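Local coordinates for protein galactose-binding lectin (Arachis hypogaea, PDB 2DVB) that binds D-galactose and galactose-containing glycans as a calcium- and manganese-dependent homotetrameric lectin of the legume family, at residues N38-V43 / G210-R215; D83-F88 / F206-S211. One frame throughout, in Å; residues are numbered along the deposited sequence.

Interactions 1 and 2 share Gly210 and Ser211, where strand 201-209 runs out into the loop that follows it, and their centres lie about 11 Å apart. In interaction 2 (83-88 with 206-211) that strand pairs with strand 84-91; in interaction 1 (38-43 with 210-215) its continuation packs against the loop before strand 43-53. The two contacts also touch directly, Ser42 O lying 3.3 Å from Ser209 CB. Both reach the bound galactose: Asp83 OD1 is 2.6 Å from O3 of the sugar, while Ser211, common to both, meets O4. Interaction 1, centred about 18 Å from the chain centre, is the peripheral loop contact; interaction 2, at about 7 Å, is the buried sheet contact.

Interaction 1. Residues N38-V43 / G210-R215; sequences NKVNSV and GSLGGR. With GAL (beta-D-galactopyranose), chain E.
Asn41 presses against Gly210 and Ser211 in the tight part of this contact between two loops. Its CA lies 3.1 Å from Gly210 O, and the CA-H points at that oxygen with an angle of 152° at the hydrogen, which marks a CA-H...O contact. One residue further on, Gly210 N donates to Ser42 O, the one direct hydrogen bond between the segments. The Asn41 side chain starts out away from 210-215 but turns back: with CG beside the backbone N (chi1 -64°), its ND2 comes to 3.2 Å from Ser211 CA. ND2 and Leu212 N both donate to a single water, which bridges the two loops there. A second water ties Lys39 O, Ser42 N and Ser211 O together, donating to both carbonyls and accepting from the amide.

The close side also takes in the buried Arg215, whose extended side chain lays its guanidinium beneath Lys39 O; that oxygen sits 3.6 Å from Arg215 CZ, over the centre of one face. On its own loop, Arg215 NE donates to Leu212 O from above the carbonyl plane. NH1 donates to Leu37 O and, through a water, reaches Asn38 O. On the solvent side, Val40 and Leu212 lie side by side, but CG1 of Val40 comes no nearer than 4.1 Å to CB of Leu212.

Within 210-215, Ser211 OG accepts from Gly214 N at 2.8 Å, forming an ST motif, while Ser211 N donates to Gly214 O. This turn brings Ser211 OG to 2.6 Å from O4 of galactose. The arrangement belongs to the combining site of a legume lectin, a pocket built from loops at one end of the beta-sandwich.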
loop_
_atom_site.group_PDB
_atom_site.type_symbol
_atom_site.label_atom_id
_atom_site.label_comp_id
_atom_site.label_asym_id
_atom_site.label_seq_id
_atom_site.Cartn_x
_atom_site.Cartn_y
_atom_site.Cartn_z
ATOM N N ASN A 38 -31.985 7.994 -20.256
ATOM C CA ASN A 38 -33.379 8.291 -20.560
ATOM C C ASN A 38 -34.030 9.434 -19.778
ATOM O O ASN A 38 -35.187 9.772 -20.027
ATOM C CB ASN A 38 -34.198 7.018 -20.406
ATOM C CG ASN A 38 -33.806 5.967 -21.419
ATOM O OD1 ASN A 38 -33.954 6.171 -22.624
ATOM N ND2 ASN A 38 -33.290 4.842 -20.939
ATOM N N LYS A 39 -33.294 10.030 -18.842
ATOM C CA LYS A 39 -33.820 11.144 -18.054
ATOM C C LYS A 39 -33.394 12.509 -18.588
ATOM O O LYS A 39 -32.275 12.684 -19.075
ATOM C CB LYS A 39 -33.359 11.054 -16.598
ATOM C CG LYS A 39 -34.188 10.163 -15.702
ATOM C CD LYS A 39 -33.718 10.288 -14.250
ATOM C CE LYS A 39 -33.829 11.726 -13.747
ATOM N NZ LYS A 39 -33.393 11.886 -12.325
ATOM N N VAL A 40 -34.303 13.471 -18.482
ATOM C CA VAL A 40 -34.048 14.843 -18.891
ATOM C C VAL A 40 -33.215 15.476 -17.763
ATOM O O VAL A 40 -33.449 15.196 -16.586
ATOM C CB VAL A 40 -35.390 15.617 -19.060
ATOM C CG1 VAL A 40 -35.134 17.108 -19.133
ATOM C CG2 VAL A 40 -36.111 15.145 -20.331
ATOM N N ASN A 41 -32.232 16.299 -18.114
ATOM C CA ASN A 41 -31.398 16.954 -17.103
ATOM C C ASN A 41 -30.893 15.983 -16.040
ATOM O O ASN A 41 -30.895 16.296 -14.850
ATOM C CB ASN A 41 -32.192 18.062 -16.408
ATOM C CG ASN A 41 -32.585 19.179 -17.348
ATOM O OD1 ASN A 41 -33.446 19.999 -17.022
ATOM N ND2 ASN A 41 -31.950 19.228 -18.515
ATOM N N SER A 42 -30.462 14.806 -16.472
ATOM C CA SER A 42 -29.962 13.784 -15.558
ATOM C C SER A 42 -28.747 14.242 -14.746
ATOM O O SER A 42 -27.937 15.036 -15.218
ATOM C CB SER A 42 -29.596 12.533 -16.356
ATOM O OG SER A 42 -28.979 11.551 -15.549
ATOM N N VAL A 43 -28.625 13.737 -13.525
ATOM C CA VAL A 43 -27.486 14.069 -12.676
ATOM C C VAL A 43 -27.113 12.879 -11.799
ATOM O O VAL A 43 -27.961 12.302 -11.127
ATOM C CB VAL A 43 -27.759 15.275 -11.753
ATOM C CG1 VAL A 43 -26.536 15.541 -10.890
ATOM C CG2 VAL A 43 -28.082 16.503 -12.568
ATOM N N GLY A 210 -26.480 15.693 -17.914
ATOM C CA GLY A 210 -26.930 15.838 -19.279
ATOM C C GLY A 210 -28.130 16.771 -19.274
ATOM O O GLY A 210 -28.546 17.255 -18.216
ATOM N N SER A 211 -28.676 17.046 -20.449
ATOM C CA SER A 211 -29.839 17.921 -20.564
ATOM C C SER A 211 -30.885 17.173 -21.384
ATOM O O SER A 211 -30.788 15.957 -21.555
ATOM C CB SER A 211 -29.451 19.225 -21.266
ATOM O OG SER A 211 -29.093 18.991 -22.618
ATOM N N LEU A 212 -31.885 17.880 -21.889
ATOM C CA LEU A 212 -32.910 17.223 -22.695
ATOM C C LEU A 212 -32.294 16.774 -24.023
ATOM O O LEU A 212 -32.538 15.663 -24.491
ATOM C CB LEU A 212 -34.093 18.171 -22.941
ATOM C CG LEU A 212 -35.278 17.611 -23.749
ATOM C CD1 LEU A 212 -36.533 18.429 -23.472
ATOM C CD2 LEU A 212 -34.950 17.625 -25.240
ATOM N N GLY A 213 -31.481 17.638 -24.616
ATOM C CA GLY A 213 -30.852 17.305 -25.879
ATOM C C GLY A 213 -29.429 16.800 -25.756
ATOM O O GLY A 213 -28.919 16.144 -26.670
ATOM N N GLY A 214 -28.781 17.098 -24.633
ATOM C CA GLY A 214 -27.408 16.663 -24.438
ATOM C C GLY A 214 -27.266 15.464 -23.517
ATOM O O GLY A 214 -27.498 15.559 -22.311
ATOM N N ARG A 215 -26.883 14.326 -24.086
ATOM C CA ARG A 215 -26.709 13.119 -23.301
ATOM C C ARG A 215 -25.563 12.288 -23.855
ATOM O O ARG A 215 -25.219 12.395 -25.024
ATOM C CB ARG A 215 -27.995 12.285 -23.312
ATOM C CG ARG A 215 -29.271 13.094 -23.136
ATOM C CD ARG A 215 -30.467 12.192 -22.853
ATOM N NE ARG A 215 -31.713 12.950 -22.818
ATOM C CZ ARG A 215 -32.915 12.407 -22.651
ATOM N NH1 ARG A 215 -33.042 11.098 -22.499
ATOM N NH2 ARG A 215 -33.992 13.173 -22.656
HETATM C C1 GAL E . -28.123 22.810 -23.536
HETATM C C2 GAL E . -27.421 22.608 -22.206
HETATM C C3 GAL E . -25.988 22.149 -22.453
HETATM C C4 GAL E . -25.931 20.739 -23.286
HETATM C C5 GAL E . -26.675 20.951 -24.660
HETATM C C6 GAL E . -26.916 19.978 -25.786
HETATM O O2 GAL E . -27.509 23.840 -21.506
HETATM O O3 GAL E . -25.354 21.969 -21.204
HETATM O O4 GAL E . -26.626 19.672 -22.635
HETATM O O5 GAL E . -28.076 21.556 -24.388
HETATM O O6 GAL E . -27.551 20.035 -27.037
HETATM O O HOH W 1 -35.817 9.501 -22.890
HETATM O O HOH W 2 -30.004 14.152 -19.540
HETATM O O HOH W 3 -32.573 20.563 -20.707
#

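Interaction 2. Residues D83-F88 / F206-S211; sequences DGIIFF and FSASGS. With GAL (beta-D-galactopyranose), chain E.
Asp83 and Ser209 meet at the sugar end of this strand pair, where Asp83 N donates to Ser209 O at 2.9 Å and so ties the aspartate to the neighbouring strand. The Asp83 carboxylate reaches galactose: O3 of the sugar donates to OD1 at 2.6 Å, and O4 lies close to OD2, whose position is less certain. Asn127 ND2 also binds the sugar.

The peptide bond before Asp83 is cis, consistent with a role in orienting its carboxylate, and the side chain touches the calcium ligands Tyr125 and Asn127, about 5 Å from the ion. Farther from the sugar, Ile86 and Ser207 continue the pairing as an antiparallel hydrogen-bonded pair: Ile86 N reaches Ser207 O at 2.8 Å, and Ser207 N reaches Ile86 O at 3.0 Å. Next to it, Phe87 and Phe206 form a non-hydrogen-bonded pair. Their rings cross with planes at 43°, CE1 of Phe206 approaching CD1 of Phe87 to 3.4 Å. Phe206 CG stands beside its backbone N (chi1 -59°), which tips the ring toward Phe87. The Phe88 ring turns its edge to the Phe206 backbone, with CE1 3.4 Å from Phe206 C. Ser207 OG has its partner outside the pair, in Leu106 O.

The short strand segments approach to 4.7 Å and run at 156°, close to antiparallel. Strand 84-91 has strand 117-123 as its other neighbour, while strand 201-209 is flanked by strand 43-53. Ile85, Phe87, Phe206 and Ala208 face the second sheet of the sandwich, against strand 217-229, where the Phe206 ring meets Phe69 of strand 64-74 and Trp223 edge-to-face.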
loop_
_atom_site.group_PDB
_atom_site.type_symbol
_atom_site.label_atom_id
_atom_site.label_comp_id
_atom_site.label_asym_id
_atom_site.label_seq_id
_atom_site.Cartn_x
_atom_site.Cartn_y
_atom_site.Cartn_z
ATOM N N ASP A 83 -22.863 16.102 -20.957
ATOM C CA ASP A 83 -22.152 17.374 -20.871
ATOM C C ASP A 83 -20.718 17.229 -20.383
ATOM O O ASP A 83 -19.896 18.116 -20.595
ATOM C CB ASP A 83 -22.898 18.314 -19.930
ATOM C CG ASP A 83 -23.903 19.170 -20.647
ATOM O OD1 ASP A 83 -23.486 20.183 -21.247
ATOM O OD2 ASP A 83 -25.101 18.824 -20.622
ATOM N N GLY A 84 -20.426 16.118 -19.719
ATOM C CA GLY A 84 -19.085 15.917 -19.217
ATOM C C GLY A 84 -19.009 15.384 -17.799
ATOM O O GLY A 84 -20.019 15.057 -17.177
ATOM N N ILE A 85 -17.785 15.315 -17.291
ATOM C CA ILE A 85 -17.519 14.793 -15.963
ATOM C C ILE A 85 -16.642 15.749 -15.159
ATOM O O ILE A 85 -15.792 16.445 -15.707
ATOM C CB ILE A 85 -16.790 13.435 -16.067
ATOM C CG1 ILE A 85 -17.663 12.440 -16.835
ATOM C CG2 ILE A 85 -16.453 12.907 -14.687
ATOM C CD1 ILE A 85 -16.917 11.217 -17.315
ATOM N N ILE A 86 -16.849 15.788 -13.853
ATOM C CA ILE A 86 -16.020 16.645 -13.031
ATOM C C ILE A 86 -15.593 15.960 -11.751
ATOM O O ILE A 86 -16.406 15.386 -11.018
ATOM C CB ILE A 86 -16.716 17.977 -12.667
ATOM C CG1 ILE A 86 -15.745 18.837 -11.837
ATOM C CG2 ILE A 86 -18.014 17.707 -11.900
ATOM C CD1 ILE A 86 -16.208 20.251 -11.591
ATOM N N PHE A 87 -14.290 15.987 -11.516
ATOM C CA PHE A 87 -13.731 15.418 -10.309
ATOM C C PHE A 87 -13.824 16.598 -9.350
ATOM O O PHE A 87 -13.236 17.647 -9.613
ATOM C CB PHE A 87 -12.269 15.002 -10.541
ATOM C CG PHE A 87 -11.507 14.727 -9.274
ATOM C CD1 PHE A 87 -11.904 13.711 -8.410
ATOM C CD2 PHE A 87 -10.412 15.514 -8.922
ATOM C CE1 PHE A 87 -11.224 13.487 -7.207
ATOM C CE2 PHE A 87 -9.725 15.293 -7.717
ATOM C CZ PHE A 87 -10.134 14.282 -6.862
ATOM N N PHE A 88 -14.576 16.451 -8.263
ATOM C CA PHE A 88 -14.708 17.565 -7.330
ATOM C C PHE A 88 -14.422 17.284 -5.859
ATOM O O PHE A 88 -14.314 16.136 -5.427
ATOM C CB PHE A 88 -16.102 18.188 -7.438
ATOM C CG PHE A 88 -17.215 17.287 -6.973
ATOM C CD1 PHE A 88 -17.595 16.177 -7.722
ATOM C CD2 PHE A 88 -17.899 17.564 -5.792
ATOM C CE1 PHE A 88 -18.635 15.362 -7.306
ATOM C CE2 PHE A 88 -18.941 16.754 -5.369
ATOM C CZ PHE A 88 -19.309 15.651 -6.129
ATOM N N PHE A 206 -16.962 12.247 -8.004
ATOM C CA PHE A 206 -17.208 12.549 -9.411
ATOM C C PHE A 206 -18.669 12.891 -9.682
ATOM O O PHE A 206 -19.568 12.376 -9.027
ATOM C CB PHE A 206 -16.806 11.351 -10.264
ATOM C CG PHE A 206 -15.374 10.961 -10.109
ATOM C CD1 PHE A 206 -14.369 11.695 -10.735
ATOM C CD2 PHE A 206 -15.017 9.886 -9.302
ATOM C CE1 PHE A 206 -13.033 11.365 -10.557
ATOM C CE2 PHE A 206 -13.673 9.543 -9.115
ATOM C CZ PHE A 206 -12.685 10.283 -9.739
ATOM N N SER A 207 -18.899 13.772 -10.648
ATOM C CA SER A 207 -20.256 14.157 -11.014
ATOM C C SER A 207 -20.334 14.327 -12.523
ATOM O O SER A 207 -19.347 14.678 -13.167
ATOM C CB SER A 207 -20.660 15.468 -10.328
ATOM O OG SER A 207 -21.980 15.856 -10.696
ATOM N N ALA A 208 -21.510 14.063 -13.082
ATOM C CA ALA A 208 -21.726 14.198 -14.517
ATOM C C ALA A 208 -23.196 14.524 -14.724
ATOM O O ALA A 208 -24.030 14.215 -13.872
ATOM C CB ALA A 208 -21.356 12.911 -15.235
ATOM N N SER A 209 -23.515 15.154 -15.849
ATOM C CA SER A 209 -24.895 15.526 -16.117
ATOM C C SER A 209 -25.193 15.658 -17.600
ATOM O O SER A 209 -24.288 15.730 -18.427
ATOM C CB SER A 209 -25.212 16.852 -15.426
ATOM O OG SER A 209 -24.434 17.893 -15.984
ATOM N N GLY A 210 -26.480 15.693 -17.914
ATOM C CA GLY A 210 -26.930 15.838 -19.279
ATOM C C GLY A 210 -28.130 16.771 -19.274
ATOM O O GLY A 210 -28.546 17.255 -18.216
ATOM N N SER A 211 -28.676 17.046 -20.449
ATOM C CA SER A 211 -29.839 17.921 -20.564
ATOM C C SER A 211 -30.885 17.173 -21.384
ATOM O O SER A 211 -30.788 15.957 -21.555
ATOM C CB SER A 211 -29.451 19.225 -21.266
ATOM O OG SER A 211 -29.093 18.991 -22.618
HETATM C C1 GAL E . -28.123 22.810 -23.536
HETATM C C2 GAL E . -27.421 22.608 -22.206
HETATM C C3 GAL E . -25.988 22.149 -22.453
HETATM C C4 GAL E . -25.931 20.739 -23.286
HETATM C C5 GAL E . -26.675 20.951 -24.660
HETATM C C6 GAL E . -26.916 19.978 -25.786
HETATM O O2 GAL E . -27.509 23.840 -21.506
HETATM O O3 GAL E . -25.354 21.969 -21.204
HETATM O O4 GAL E . -26.626 19.672 -22.635
HETATM O O5 GAL E . -28.076 21.556 -24.388
HETATM O O6 GAL E . -27.551 20.035 -27.037
#